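Local atomic coordinates of SxtG (PDB entry 6U1R), a protein that probably transfers an amidino group in the biosynthesis of saxitoxin. Residues P212-A217 / E240-H245; D225-K230 / P290-S295. One frame throughout, in Å; residues are numbered along the deposited sequence.

Contact 1: residues P212-A217 / E240-H245; sequences PTFDAA and EWLQRH
Trp241 CE3 comes to the edge of the Phe214 ring, near its plane, with Phe214 CE2 and Trp241 CE3 3.8 Å apart. From the indole side the approach is oblique, so the two rings are not stacked. One indole face takes the CB of His245, one turn further along the helix, 3.8 Å above the Trp241 plane and offset toward the rim; in return, Trp241 CH2 lies 3.6 Å above one face of the His245 ring, again near its rim. At the far end of the phenyl ring, Leu242 CD1 comes within 4.3 Å of Phe214 CZ. Pro212 completes the contact near the backbone, its CB 4.3 Å from Trp241 CB.

A chi1 of 68° folds the Phe214 ring over its own backbone and turns its CE2-CZ end to the helix, while Trp241 swings its indole anti to the backbone N (chi1 -174°). Around them, Leu140 of strand 139-142 touches both Phe214 and Leu242, and Pro150 also packs on Phe214. Trp177 of the second subunit packs on Pro212.

The contact joins helix 236-245 to the loop in which Phe214 precedes Asp215, a predicted active-site residue whose OD2 bonds His264 NE2; the Phe214 side chain is about 9 Å from that of His264. Buried and apolar, the packing carries no directional bond between the segments, and the one polar side-chain atom of the touching residues, Trp241 NE1, is satisfied by Trp177 O of the second subunit.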
loop_
_atom_site.group_PDB
_atom_site.type_symbol
_atom_site.label_atom_id
_atom_site.label_comp_id
_atom_site.label_asym_id
_atom_site.label_seq_id
_atom_site.Cartn_x
_atom_site.Cartn_y
_atom_site.Cartn_z
ATOM N N PRO A 212 -1.430 5.246 -10.421
ATOM C CA PRO A 212 -2.756 4.804 -9.943
ATOM C C PRO A 212 -3.198 5.565 -8.699
ATOM O O PRO A 212 -2.497 5.549 -7.684
ATOM C CB PRO A 212 -2.543 3.319 -9.628
ATOM C CG PRO A 212 -1.298 2.912 -10.310
ATOM C CD PRO A 212 -0.458 4.139 -10.485
ATOM N N THR A 213 -4.385 6.189 -8.759
ATOM C CA THR A 213 -5.020 6.785 -7.585
ATOM C C THR A 213 -6.516 6.497 -7.608
ATOM O O THR A 213 -7.155 6.489 -8.673
ATOM C CB THR A 213 -4.803 8.325 -7.457
ATOM O OG1 THR A 213 -5.304 9.023 -8.607
ATOM C CG2 THR A 213 -3.339 8.656 -7.262
ATOM N N PHE A 214 -7.060 6.228 -6.426
ATOM C CA PHE A 214 -8.508 6.216 -6.258
ATOM C C PHE A 214 -8.856 6.426 -4.792
ATOM O O PHE A 214 -8.062 6.123 -3.892
ATOM C CB PHE A 214 -9.150 4.912 -6.787
ATOM C CG PHE A 214 -8.814 3.660 -6.002
ATOM C CD1 PHE A 214 -9.537 3.327 -4.859
ATOM C CD2 PHE A 214 -7.809 2.798 -6.425
ATOM C CE1 PHE A 214 -9.250 2.179 -4.157
ATOM C CE2 PHE A 214 -7.521 1.630 -5.720
ATOM C CZ PHE A 214 -8.239 1.319 -4.592
ATOM N N ASP A 215 -10.049 6.982 -4.579
ATOM C CA ASP A 215 -10.702 7.000 -3.278
ATOM C C ASP A 215 -11.712 5.858 -3.233
ATOM O O ASP A 215 -12.430 5.606 -4.212
ATOM C CB ASP A 215 -11.450 8.315 -3.040
ATOM C CG ASP A 215 -10.540 9.470 -2.638
ATOM O OD1 ASP A 215 -9.318 9.391 -2.863
ATOM O OD2 ASP A 215 -11.069 10.466 -2.103
ATOM N N ALA A 216 -11.807 5.199 -2.082
ATOM C CA ALA A 216 -12.699 4.051 -1.995
ATOM C C ALA A 216 -14.150 4.462 -2.205
ATOM O O ALA A 216 -14.957 3.678 -2.718
ATOM C CB ALA A 216 -12.514 3.364 -0.641
ATOM N N ALA A 217 -14.496 5.688 -1.838
ATOM C CA ALA A 217 -15.885 6.121 -1.936
ATOM C C ALA A 217 -16.298 6.500 -3.353
ATOM O O ALA A 217 -17.460 6.886 -3.555
ATOM C CB ALA A 217 -16.125 7.295 -0.992
ATOM N N GLU A 240 -8.112 0.462 -13.033
ATOM C CA GLU A 240 -7.441 -0.717 -13.584
ATOM C C GLU A 240 -6.726 -1.501 -12.493
ATOM O O GLU A 240 -6.733 -2.746 -12.488
ATOM C CB GLU A 240 -6.439 -0.301 -14.677
ATOM C CG GLU A 240 -5.841 -1.481 -15.460
ATOM C CD GLU A 240 -4.705 -1.112 -16.422
ATOM O OE1 GLU A 240 -4.224 0.047 -16.425
ATOM O OE2 GLU A 240 -4.282 -2.011 -17.181
ATOM N N TRP A 241 -6.112 -0.787 -11.540
ATOM C CA TRP A 241 -5.453 -1.450 -10.426
ATOM C C TRP A 241 -6.460 -2.247 -9.607
ATOM O O TRP A 241 -6.217 -3.413 -9.256
ATOM C CB TRP A 241 -4.710 -0.443 -9.526
ATOM C CG TRP A 241 -3.938 -1.181 -8.484
ATOM C CD1 TRP A 241 -2.626 -1.580 -8.566
ATOM C CD2 TRP A 241 -4.431 -1.674 -7.222
ATOM N NE1 TRP A 241 -2.281 -2.299 -7.437
ATOM C CE2 TRP A 241 -3.369 -2.369 -6.599
ATOM C CE3 TRP A 241 -5.670 -1.594 -6.561
ATOM C CZ2 TRP A 241 -3.509 -2.978 -5.343
ATOM C CZ3 TRP A 241 -5.807 -2.205 -5.322
ATOM C CH2 TRP A 241 -4.729 -2.888 -4.726
ATOM N N LEU A 242 -7.608 -1.642 -9.293
ATOM C CA LEU A 242 -8.582 -2.354 -8.465
ATOM C C LEU A 242 -9.179 -3.532 -9.219
ATOM O O LEU A 242 -9.413 -4.596 -8.632
ATOM C CB LEU A 242 -9.681 -1.414 -7.997
ATOM C CG LEU A 242 -10.713 -2.005 -7.025
ATOM C CD1 LEU A 242 -10.032 -2.435 -5.730
ATOM C CD2 LEU A 242 -11.811 -0.985 -6.768
ATOM N N GLN A 243 -9.436 -3.374 -10.522
ATOM C CA GLN A 243 -9.965 -4.507 -11.278
ATOM C C GLN A 243 -8.966 -5.655 -11.305
ATOM O O GLN A 243 -9.360 -6.818 -11.159
ATOM C CB GLN A 243 -10.354 -4.093 -12.701
ATOM C CG GLN A 243 -10.908 -5.257 -13.578
ATOM C CD GLN A 243 -12.201 -5.897 -13.041
ATOM O OE1 GLN A 243 -13.312 -5.551 -13.486
ATOM N NE2 GLN A 243 -12.057 -6.861 -12.111
ATOM N N ARG A 244 -7.673 -5.361 -11.446
ATOM C CA ARG A 244 -6.707 -6.456 -11.451
ATOM C C ARG A 244 -6.611 -7.108 -10.080
ATOM O O ARG A 244 -6.530 -8.337 -9.974
ATOM C CB ARG A 244 -5.327 -5.987 -11.883
ATOM C CG ARG A 244 -4.329 -7.174 -11.818
ATOM C CD ARG A 244 -3.156 -7.033 -12.723
ATOM N NE ARG A 244 -3.550 -6.665 -14.081
ATOM C CZ ARG A 244 -2.821 -5.897 -14.880
ATOM N NH1 ARG A 244 -1.650 -5.419 -14.467
ATOM N NH2 ARG A 244 -3.270 -5.601 -16.099
ATOM N N HIS A 245 -6.595 -6.302 -9.018
ATOM C CA HIS A 245 -6.517 -6.859 -7.673
ATOM C C HIS A 245 -7.687 -7.791 -7.380
ATOM O O HIS A 245 -7.514 -8.815 -6.692
ATOM C CB HIS A 245 -6.462 -5.723 -6.651
ATOM C CG HIS A 245 -6.199 -6.191 -5.258
ATOM N ND1 HIS A 245 -4.972 -6.680 -4.857
ATOM C CD2 HIS A 245 -7.008 -6.261 -4.176
ATOM C CE1 HIS A 245 -5.038 -7.021 -3.580
ATOM N NE2 HIS A 245 -6.259 -6.771 -3.142
#

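Contact 2: residues D225-K230 / P290-S295; sequences DIFGQK and PKILKS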
loop_
_atom_site.group_PDB
_atom_site.type_symbol
_atom_site.label_atom_id
_atom_site.label_comp_id
_atom_site.label_asym_id
_atom_site.label_seq_id
_atom_site.Cartn_x
_atom_site.Cartn_y
_atom_site.Cartn_z
ATOM N N ASP A 225 -20.403 -7.667 -8.551
ATOM C CA ASP A 225 -20.387 -6.502 -9.427
ATOM C C ASP A 225 -20.240 -5.250 -8.577
ATOM O O ASP A 225 -20.999 -5.052 -7.618
ATOM C CB ASP A 225 -21.654 -6.453 -10.283
ATOM C CG ASP A 225 -21.754 -7.642 -11.191
ATOM O OD1 ASP A 225 -21.039 -7.651 -12.211
ATOM O OD2 ASP A 225 -22.511 -8.586 -10.859
ATOM N N ILE A 226 -19.246 -4.425 -8.926
ATOM C CA ILE A 226 -18.919 -3.178 -8.244
ATOM C C ILE A 226 -19.020 -2.043 -9.265
ATOM O O ILE A 226 -18.604 -2.198 -10.421
ATOM C CB ILE A 226 -17.503 -3.260 -7.625
ATOM C CG1 ILE A 226 -17.458 -4.310 -6.509
ATOM C CG2 ILE A 226 -17.039 -1.899 -7.084
ATOM C CD1 ILE A 226 -16.062 -4.722 -6.105
ATOM N N PHE A 227 -19.600 -0.924 -8.863
ATOM C CA PHE A 227 -19.764 0.229 -9.746
ATOM C C PHE A 227 -18.861 1.360 -9.279
ATOM O O PHE A 227 -18.822 1.666 -8.085
ATOM C CB PHE A 227 -21.221 0.672 -9.778
ATOM C CG PHE A 227 -22.125 -0.372 -10.340
ATOM C CD1 PHE A 227 -22.352 -0.438 -11.705
ATOM C CD2 PHE A 227 -22.681 -1.336 -9.528
ATOM C CE1 PHE A 227 -23.149 -1.416 -12.241
ATOM C CE2 PHE A 227 -23.486 -2.330 -10.073
ATOM C CZ PHE A 227 -23.708 -2.361 -11.434
ATOM N N GLY A 228 -18.135 1.971 -10.219
ATOM C CA GLY A 228 -17.266 3.088 -9.899
ATOM C C GLY A 228 -17.409 4.191 -10.929
ATOM O O GLY A 228 -18.135 4.056 -11.918
ATOM N N GLN A 229 -16.706 5.289 -10.673
ATOM C CA GLN A 229 -16.613 6.391 -11.620
ATOM C C GLN A 229 -15.204 6.968 -11.580
ATOM O O GLN A 229 -14.533 6.926 -10.551
ATOM C CB GLN A 229 -17.618 7.511 -11.291
ATOM C CG GLN A 229 -17.393 8.086 -9.886
ATOM C CD GLN A 229 -18.248 9.294 -9.548
ATOM O OE1 GLN A 229 -19.236 9.594 -10.229
ATOM N NE2 GLN A 229 -17.870 10.001 -8.473
ATOM N N LYS A 230 -14.774 7.529 -12.710
ATOM C CA LYS A 230 -13.680 8.493 -12.700
ATOM C C LYS A 230 -14.137 9.784 -12.015
ATOM O O LYS A 230 -15.320 10.115 -12.014
ATOM C CB LYS A 230 -13.223 8.784 -14.134
ATOM C CG LYS A 230 -12.574 7.575 -14.848
ATOM C CD LYS A 230 -12.083 7.925 -16.261
ATOM C CE LYS A 230 -10.726 8.608 -16.207
ATOM N NZ LYS A 230 -10.253 8.944 -17.566
ATOM N N PRO A 290 -24.620 1.444 -17.435
ATOM C CA PRO A 290 -24.216 0.094 -17.855
ATOM C C PRO A 290 -25.426 -0.811 -18.044
ATOM O O PRO A 290 -26.386 -0.761 -17.277
ATOM C CB PRO A 290 -23.325 -0.380 -16.706
ATOM C CG PRO A 290 -22.766 0.887 -16.127
ATOM C CD PRO A 290 -23.872 1.904 -16.249
ATOM N N LYS A 291 -25.384 -1.645 -19.086
ATOM C CA LYS A 291 -26.563 -2.431 -19.431
ATOM C C LYS A 291 -26.900 -3.474 -18.371
ATOM O O LYS A 291 -28.060 -3.887 -18.275
ATOM C CB LYS A 291 -26.355 -3.104 -20.788
ATOM C CG LYS A 291 -26.032 -2.106 -21.897
ATOM C CD LYS A 291 -26.746 -2.459 -23.194
ATOM C CE LYS A 291 -26.665 -1.318 -24.195
ATOM N NZ LYS A 291 -27.472 -1.596 -25.419
ATOM N N ILE A 292 -25.921 -3.900 -17.569
ATOM C CA ILE A 292 -26.180 -4.889 -16.521
ATOM C C ILE A 292 -27.287 -4.417 -15.583
ATOM O O ILE A 292 -28.043 -5.228 -15.027
ATOM C CB ILE A 292 -24.864 -5.180 -15.770
ATOM C CG1 ILE A 292 -25.059 -6.284 -14.730
ATOM C CG2 ILE A 292 -24.308 -3.879 -15.134
ATOM C CD1 ILE A 292 -23.786 -6.590 -13.918
ATOM N N LEU A 293 -27.427 -3.107 -15.411
ATOM C CA LEU A 293 -28.454 -2.595 -14.515
ATOM C C LEU A 293 -29.873 -2.772 -15.047
ATOM O O LEU A 293 -30.818 -2.514 -14.299
ATOM C CB LEU A 293 -28.171 -1.124 -14.225
ATOM C CG LEU A 293 -26.967 -0.927 -13.298
ATOM C CD1 LEU A 293 -26.422 0.485 -13.403
ATOM C CD2 LEU A 293 -27.360 -1.203 -11.879
ATOM N N LYS A 294 -30.058 -3.261 -16.281
ATOM C CA LYS A 294 -31.399 -3.358 -16.853
ATOM C C LYS A 294 -32.317 -4.277 -16.057
ATOM O O LYS A 294 -33.535 -4.089 -16.081
ATOM C CB LYS A 294 -31.329 -3.842 -18.307
ATOM C CG LYS A 294 -30.770 -2.820 -19.287
ATOM C CD LYS A 294 -31.629 -1.562 -19.340
ATOM C CE LYS A 294 -31.219 -0.653 -20.496
ATOM N NZ LYS A 294 -32.157 0.493 -20.655
ATOM N N SER A 295 -31.773 -5.276 -15.363
ATOM C CA SER A 295 -32.598 -6.188 -14.577
ATOM C C SER A 295 -33.054 -5.606 -13.238
ATOM O O SER A 295 -33.911 -6.211 -12.573
ATOM C CB SER A 295 -31.827 -7.481 -14.323
ATOM O OG SER A 295 -30.682 -7.211 -13.555
#
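Phe227 and the pair Ile292 and Leu293 make the apolar part of this contact. The ring points outward from strand 225-229, and its CE1-CZ end meets both aliphatic side chains. Ile292 CG2 lies at its edge, close to the ring plane, 4.0 Å from Phe227 CE1. The side chains of Leu293 and Phe227 come at each other from opposite directions, and the leucine approaches the ring obliquely: its CD2 is 3.9 Å from Phe227 CZ, and its CD1 is 4.0 Å from Phe227 CE1. Both branches of the leucine thus reach the outer end of the ring.

The second kind of contact sets a methyl against a carboxylate. Ile292 is fully extended, with CG1 anti to the backbone N (chi1 -176°) and CD1 anti in turn (chi2 -178°), which carries CD1 to 3.4 Å from Asp225 OD1. That is van der Waals contact; OD1 takes a salt bridge with Arg251 NE and a hydrogen bond with His253 NE2, which probably favours the ionised carboxylate.

Leu293 N bonds to Pro290 O at 3.2 Å and Lys294 N to Lys291 O at 2.9 Å, the i to i+3 pattern of the 3-10 segment.

This short segment packs against the three-stranded sheet in which 225-229 is central, between 219-222 and 251-255. Val220 and Cys222 touch Phe227 from one neighbouring strand, His253 meets its ring from the other, and the C-terminal Phe383 packs on Asp225, Ile292 and Leu293.

How the contacts relate
The centres of the two contacts lie 16 Å apart, with nearest atoms about 5 Å from each other, so they are close neighbours that do not touch. Their segments alternate along the chain: 212-217, 225-230, 240-245, then 290-295. Strands 219-222 and 225-229, helix 236-245 and strand 251-255 follow in order; 251-255 is parallel to 225-229, so the helix makes a beta-alpha-beta crossover within a beta-beta-alpha-beta succession, as in the alpha/beta propeller of amidinotransferases. Contact 1 uses the helix, toward the loop with predicted active-site Asp215 and toward the second subunit; contact 2 uses the central strand, where no other chain touches. Together they tie this sheet and helix to two separate loops.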